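PDB 6FV4: N-acetylglucosamine-6-phosphate deacetylase from Mycobacterium smegmatis, which probably removes the acetyl group from N-acetylglucosamine 6-phosphate, a metal-dependent hydrolysis in amino-sugar metabolism. Local coordinates for residues B[63-68]-B[372-377]; B[179-184]-B[203-208]. The protein carries 1 engineered substitution. All blocks are in the same frame, centred on the assembly; numbering follows the deposited sequence.

Contact 1 (B[63-68]-B[372-377]); sequences TVVPGF and DLVVLD
With chi1 at -64°, V65 keeps CG1 anti to its carbonyl carbon and sets CG2 between the backbone N and that carbon; this CG2 lies alongside V374, 3.8 Å from V374 CB, and also meets L376 CD1. V374 turns CG1 anti to its own N (chi1 176°), which carries this methyl to F68, 4.3 Å from CE1 and oblique to the ring, while V374 CG2 rests on the CA of G67. On the other face, V64 CG1 packs at 4.0 Å against L373 CB. Strands 63-66 and 373-376 run antiparallel, their axes 4.6 Å apart at closest; here the strand leading into the beta/alpha barrel meets one from the C-terminal part, consistent with the small beta domain that both chain ends build in this family. T63 and L376 exchange two backbone hydrogen bonds, as do V65 and V374. V64 CA adds a CA-H...O contact of 3.3 Å to V374 O. Beyond P66, which has no N-H, the pairing ends in a longer bond: G67 N reaches D372 O at 3.1 Å from above the carbonyl plane. Helix 339-357 covers V65, P66 and F68; M386, A384 and V382 of strand 382-387 touch L373, V375 and L376.

Contact 2 (B[179-184]-B[203-208]); sequences IAPERD and GHTEAT. With CD (cadmium ion), chain J.
Two neighbouring loops at the C-terminal ends of parallel strands 174-179 and 199-202 meet here beside the metal site, in the arrangement of the amidohydrolase beta/alpha barrel, where the strand ends and the loops after them carry the metal ligands. E182 of the first loop grips an ST turn in the second, with one carboxylate oxygen for each of two donors. T205 OG1 donates a hydrogen bond to E182 OE1 at 2.6 Å, meeting it on the syn side and 28° out of the carboxylate plane. The backbone N of E206 reaches E182 OE2 at 2.8 Å, from above that plane. A chi1 of 73° and a bend at chi2 fold the E182 chain so that its carboxylate faces the turn. T205 OG1 is also an acceptor, for A207 N at 2.9 Å; its hydroxyl thus ties the turn together while bonding across to the glutamate, and these bonds limit its rotation. Beside the hydroxyl, P181 CD lies 3.2 Å from T205 OG1, the two side chains crossing at about a right angle, and A207 CB packs against the same proline ring. A180 CB rests on T205 CB at 3.8 Å. E206 turns its own carboxylate away from E182, to T144 and R146. One residue before T205, the H204 side chain leads its ring away from 179-184, to the cadmium ion that E138, H150 and H225 also bind; H204 NE2 holds the metal at 2.3 Å, and a water also binds the cadmium ion, its O at 2.6 Å.

How the contacts relate
Contacts 1 and 2 are both largely buried but lie on opposite sides of the chain's centre, with centres about 37 Å apart and no touch between them. They share no strand or helix. Along the sequence, 179-184 and 203-208 fall inside the long excursion that the pairing of 63-68 with 372-377 closes. Contact 1 joins two strands distant in sequence, by regular backbone bonds and branched aliphatic side chains, away from the annotated sites. Contact 2 joins two loops only 19 residues apart, has no strand pairing, and relies on one carboxylate binding a hydroxyl and a backbone N-H. It buries about half as much surface, 265 against 493 Å², yet one of its loops carries H204, a ligand of the cadmium ion.

Contact 1 (B[63-68]-B[372-377])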
loop_
_atom_site.group_PDB
_atom_site.type_symbol
_atom_site.label_atom_id
_atom_site.label_comp_id
_atom_site.label_asym_id
_atom_site.label_seq_id
_atom_site.Cartn_x
_atom_site.Cartn_y
_atom_site.Cartn_z
ATOM N N THR B 63 16.240 24.353 -12.269
ATOM C CA THR B 63 15.306 24.174 -11.163
ATOM C C THR B 63 16.086 24.249 -9.848
ATOM O O THR B 63 17.071 23.528 -9.673
ATOM C CB THR B 63 14.564 22.837 -11.286
ATOM O OG1 THR B 63 13.778 22.824 -12.486
ATOM C CG2 THR B 63 13.626 22.624 -10.109
ATOM N N VAL B 64 15.678 25.148 -8.946
ATOM C CA VAL B 64 16.262 25.237 -7.608
ATOM C C VAL B 64 15.366 24.480 -6.636
ATOM O O VAL B 64 14.139 24.613 -6.676
ATOM C CB VAL B 64 16.444 26.697 -7.158
ATOM C CG1 VAL B 64 16.925 26.750 -5.706
ATOM C CG2 VAL B 64 17.420 27.427 -8.075
ATOM N N VAL B 65 15.977 23.672 -5.779
ATOM C CA VAL B 65 15.260 22.935 -4.742
ATOM C C VAL B 65 15.978 23.176 -3.420
ATOM O O VAL B 65 17.146 23.589 -3.403
ATOM C CB VAL B 65 15.182 21.425 -5.068
ATOM C CG1 VAL B 65 14.348 21.198 -6.365
ATOM C CG2 VAL B 65 16.591 20.829 -5.169
ATOM N N PRO B 66 15.317 22.919 -2.297
ATOM C CA PRO B 66 16.033 22.959 -1.013
ATOM C C PRO B 66 17.119 21.891 -0.991
ATOM O O PRO B 66 17.079 20.910 -1.741
ATOM C CB PRO B 66 14.945 22.671 0.029
ATOM C CG PRO B 66 13.611 22.754 -0.717
ATOM C CD PRO B 66 13.916 22.479 -2.151
ATOM N N GLY B 67 18.113 22.100 -0.132
ATOM C CA GLY B 67 19.174 21.111 -0.014
ATOM C C GLY B 67 18.611 19.758 0.382
ATOM O O GLY B 67 17.627 19.666 1.123
ATOM N N PHE B 68 19.228 18.692 -0.142
ATOM C CA PHE B 68 18.808 17.350 0.237
ATOM C C PHE B 68 19.221 17.054 1.680
ATOM O O PHE B 68 20.263 17.512 2.152
ATOM C CB PHE B 68 19.407 16.303 -0.712
ATOM C CG PHE B 68 19.037 16.505 -2.173
ATOM C CD1 PHE B 68 20.013 16.428 -3.161
ATOM C CD2 PHE B 68 17.726 16.742 -2.558
ATOM C CE1 PHE B 68 19.696 16.589 -4.508
ATOM C CE2 PHE B 68 17.400 16.915 -3.922
ATOM C CZ PHE B 68 18.393 16.840 -4.883
ATOM N N ASP B 372 20.374 26.769 2.219
ATOM C CA ASP B 372 20.849 25.498 1.688
ATOM C C ASP B 372 19.971 25.171 0.490
ATOM O O ASP B 372 18.757 25.005 0.645
ATOM C CB ASP B 372 20.747 24.376 2.720
ATOM C CG ASP B 372 21.465 24.687 4.013
ATOM O OD1 ASP B 372 22.276 25.637 4.062
ATOM O OD2 ASP B 372 21.213 23.965 4.995
ATOM N N LEU B 373 20.567 25.107 -0.698
ATOM C CA LEU B 373 19.773 24.856 -1.892
ATOM C C LEU B 373 20.628 24.134 -2.921
ATOM O O LEU B 373 21.858 24.084 -2.815
ATOM C CB LEU B 373 19.191 26.155 -2.471
ATOM C CG LEU B 373 20.108 27.332 -2.826
ATOM C CD1 LEU B 373 20.862 27.124 -4.144
ATOM C CD2 LEU B 373 19.275 28.621 -2.896
ATOM N N VAL B 374 19.952 23.590 -3.936
ATOM C CA VAL B 374 20.578 22.788 -4.982
ATOM C C VAL B 374 20.029 23.245 -6.325
ATOM O O VAL B 374 18.827 23.481 -6.467
ATOM C CB VAL B 374 20.324 21.275 -4.778
ATOM C CG1 VAL B 374 20.895 20.466 -5.945
ATOM C CG2 VAL B 374 20.932 20.800 -3.475
ATOM N N VAL B 375 20.913 23.417 -7.296
ATOM C CA VAL B 375 20.534 23.856 -8.627
ATOM C C VAL B 375 20.626 22.653 -9.544
ATOM O O VAL B 375 21.637 21.941 -9.542
ATOM C CB VAL B 375 21.421 25.009 -9.118
ATOM C CG1 VAL B 375 20.847 25.580 -10.398
ATOM C CG2 VAL B 375 21.509 26.100 -8.046
ATOM N N LEU B 376 19.560 22.408 -10.305
ATOM C CA LEU B 376 19.468 21.248 -11.178
ATOM C C LEU B 376 19.152 21.709 -12.590
ATOM O O LEU B 376 18.384 22.657 -12.774
ATOM C CB LEU B 376 18.379 20.281 -10.694
ATOM C CG LEU B 376 18.354 19.877 -9.220
ATOM C CD1 LEU B 376 17.038 19.188 -8.889
ATOM C CD2 LEU B 376 19.528 18.962 -8.899
ATOM N N ASP B 377 19.721 21.025 -13.585
ATOM C CA ASP B 377 19.395 21.316 -14.979
ATOM C C ASP B 377 18.167 20.507 -15.403
ATOM O O ASP B 377 17.486 19.890 -14.579
ATOM C CB ASP B 377 20.611 21.067 -15.877
ATOM C CG ASP B 377 21.109 19.631 -15.834
ATOM O OD1 ASP B 377 20.331 18.706 -15.509
ATOM O OD2 ASP B 377 22.288 19.424 -16.170
#

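Contact 2 (B[179-184]-B[203-208])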
loop_
_atom_site.group_PDB
_atom_site.type_symbol
_atom_site.label_atom_id
_atom_site.label_comp_id
_atom_site.label_asym_id
_atom_site.label_seq_id
_atom_site.Cartn_x
_atom_site.Cartn_y
_atom_site.Cartn_z
ATOM N N ILE B 179 15.766 0.012 16.244
ATOM C CA ILE B 179 15.422 -0.983 17.255
ATOM C C ILE B 179 14.634 -2.097 16.575
ATOM O O ILE B 179 13.629 -1.827 15.907
ATOM C CB ILE B 179 14.597 -0.356 18.397
ATOM C CG1 ILE B 179 15.428 0.678 19.151
ATOM C CG2 ILE B 179 14.115 -1.413 19.393
ATOM C CD1 ILE B 179 16.615 0.048 19.833
ATOM N N ALA B 180 15.085 -3.340 16.740
ATOM C CA ALA B 180 14.280 -4.490 16.347
ATOM C C ALA B 180 13.254 -4.766 17.442
ATOM O O ALA B 180 13.644 -5.052 18.581
ATOM C CB ALA B 180 15.156 -5.719 16.110
ATOM N N PRO B 181 11.947 -4.678 17.151
ATOM C CA PRO B 181 10.940 -4.664 18.230
ATOM C C PRO B 181 10.745 -5.982 18.972
ATOM O O PRO B 181 10.025 -5.975 19.978
ATOM C CB PRO B 181 9.648 -4.270 17.496
ATOM C CG PRO B 181 10.085 -3.591 16.268
ATOM C CD PRO B 181 11.367 -4.254 15.863
ATOM N N GLU B 182 11.330 -7.099 18.528
ATOM C CA GLU B 182 11.049 -8.388 19.149
ATOM C C GLU B 182 12.083 -8.811 20.189
ATOM O O GLU B 182 11.847 -9.795 20.899
ATOM C CB GLU B 182 10.913 -9.487 18.082
ATOM C CG GLU B 182 12.212 -9.935 17.422
ATOM C CD GLU B 182 12.612 -9.055 16.249
ATOM O OE1 GLU B 182 12.330 -7.835 16.294
ATOM O OE2 GLU B 182 13.220 -9.574 15.290
ATOM N N ARG B 183 13.197 -8.090 20.320
ATOM C CA ARG B 183 14.187 -8.426 21.340
ATOM C C ARG B 183 13.666 -8.094 22.736
ATOM O O ARG B 183 12.930 -7.121 22.934
ATOM C CB ARG B 183 15.502 -7.687 21.087
ATOM C CG ARG B 183 16.167 -8.041 19.772
ATOM C CD ARG B 183 17.641 -7.719 19.816
ATOM N NE ARG B 183 18.373 -8.718 20.598
ATOM C CZ ARG B 183 19.130 -9.663 20.059
ATOM N NH1 ARG B 183 19.268 -9.727 18.744
ATOM N NH2 ARG B 183 19.748 -10.544 20.832
ATOM N N ASP B 184 14.036 -8.928 23.703
ATOM C CA ASP B 184 13.772 -8.612 25.103
ATOM C C ASP B 184 14.252 -7.202 25.417
ATOM O O ASP B 184 15.390 -6.838 25.101
ATOM C CB ASP B 184 14.468 -9.618 26.024
ATOM C CG ASP B 184 13.857 -11.006 25.939
ATOM O OD1 ASP B 184 12.611 -11.104 25.876
ATOM O OD2 ASP B 184 14.623 -11.998 25.949
ATOM N N GLY B 203 13.575 -1.435 12.398
ATOM C CA GLY B 203 14.353 -1.942 11.285
ATOM C C GLY B 203 15.066 -3.210 11.690
ATOM O O GLY B 203 15.077 -3.593 12.865
ATOM N N HIS B 204 15.638 -3.876 10.684
ATOM C CA HIS B 204 16.485 -5.057 10.874
ATOM C C HIS B 204 15.848 -6.060 11.829
ATOM O O HIS B 204 16.427 -6.453 12.839
ATOM C CB HIS B 204 17.872 -4.643 11.367
ATOM C CG HIS B 204 18.744 -4.150 10.268
ATOM N ND1 HIS B 204 19.694 -4.940 9.659
ATOM C CD2 HIS B 204 18.778 -2.955 9.637
ATOM C CE1 HIS B 204 20.288 -4.251 8.703
ATOM N NE2 HIS B 204 19.746 -3.045 8.664
ATOM N N THR B 205 14.633 -6.483 11.474
ATOM C CA THR B 205 13.777 -7.140 12.438
ATOM C C THR B 205 12.925 -8.204 11.762
ATOM O O THR B 205 12.556 -8.083 10.592
ATOM C CB THR B 205 12.890 -6.108 13.144
ATOM O OG1 THR B 205 11.945 -6.778 13.984
ATOM C CG2 THR B 205 12.153 -5.244 12.130
ATOM N N GLU B 206 12.650 -9.257 12.528
ATOM C CA GLU B 206 11.694 -10.300 12.210
ATOM C C GLU B 206 10.401 -10.137 13.008
ATOM O O GLU B 206 9.662 -11.110 13.185
ATOM C CB GLU B 206 12.323 -11.674 12.475
ATOM C CG GLU B 206 13.626 -11.930 11.706
ATOM C CD GLU B 206 13.418 -11.940 10.197
ATOM O OE1 GLU B 206 12.327 -12.366 9.741
ATOM O OE2 GLU B 206 14.342 -11.523 9.458
ATOM N N ALA B 207 10.123 -8.922 13.496
ATOM C CA ALA B 207 8.948 -8.682 14.319
ATOM C C ALA B 207 7.667 -8.919 13.532
ATOM O O ALA B 207 7.604 -8.711 12.320
ATOM C CB ALA B 207 8.939 -7.248 14.843
ATOM N N THR B 208 6.628 -9.330 14.243
ATOM C CA THR B 208 5.329 -9.457 13.620
ATOM C C THR B 208 4.666 -8.082 13.518
ATOM O O THR B 208 5.157 -7.072 14.046
ATOM C CB THR B 208 4.454 -10.432 14.406
ATOM O OG1 THR B 208 4.133 -9.862 15.680
ATOM C CG2 THR B 208 5.184 -11.768 14.621
HETATM CD CD CD J . 20.688 -1.658 7.040
HETATM O O HOH W 1 20.847 -3.402 5.128
#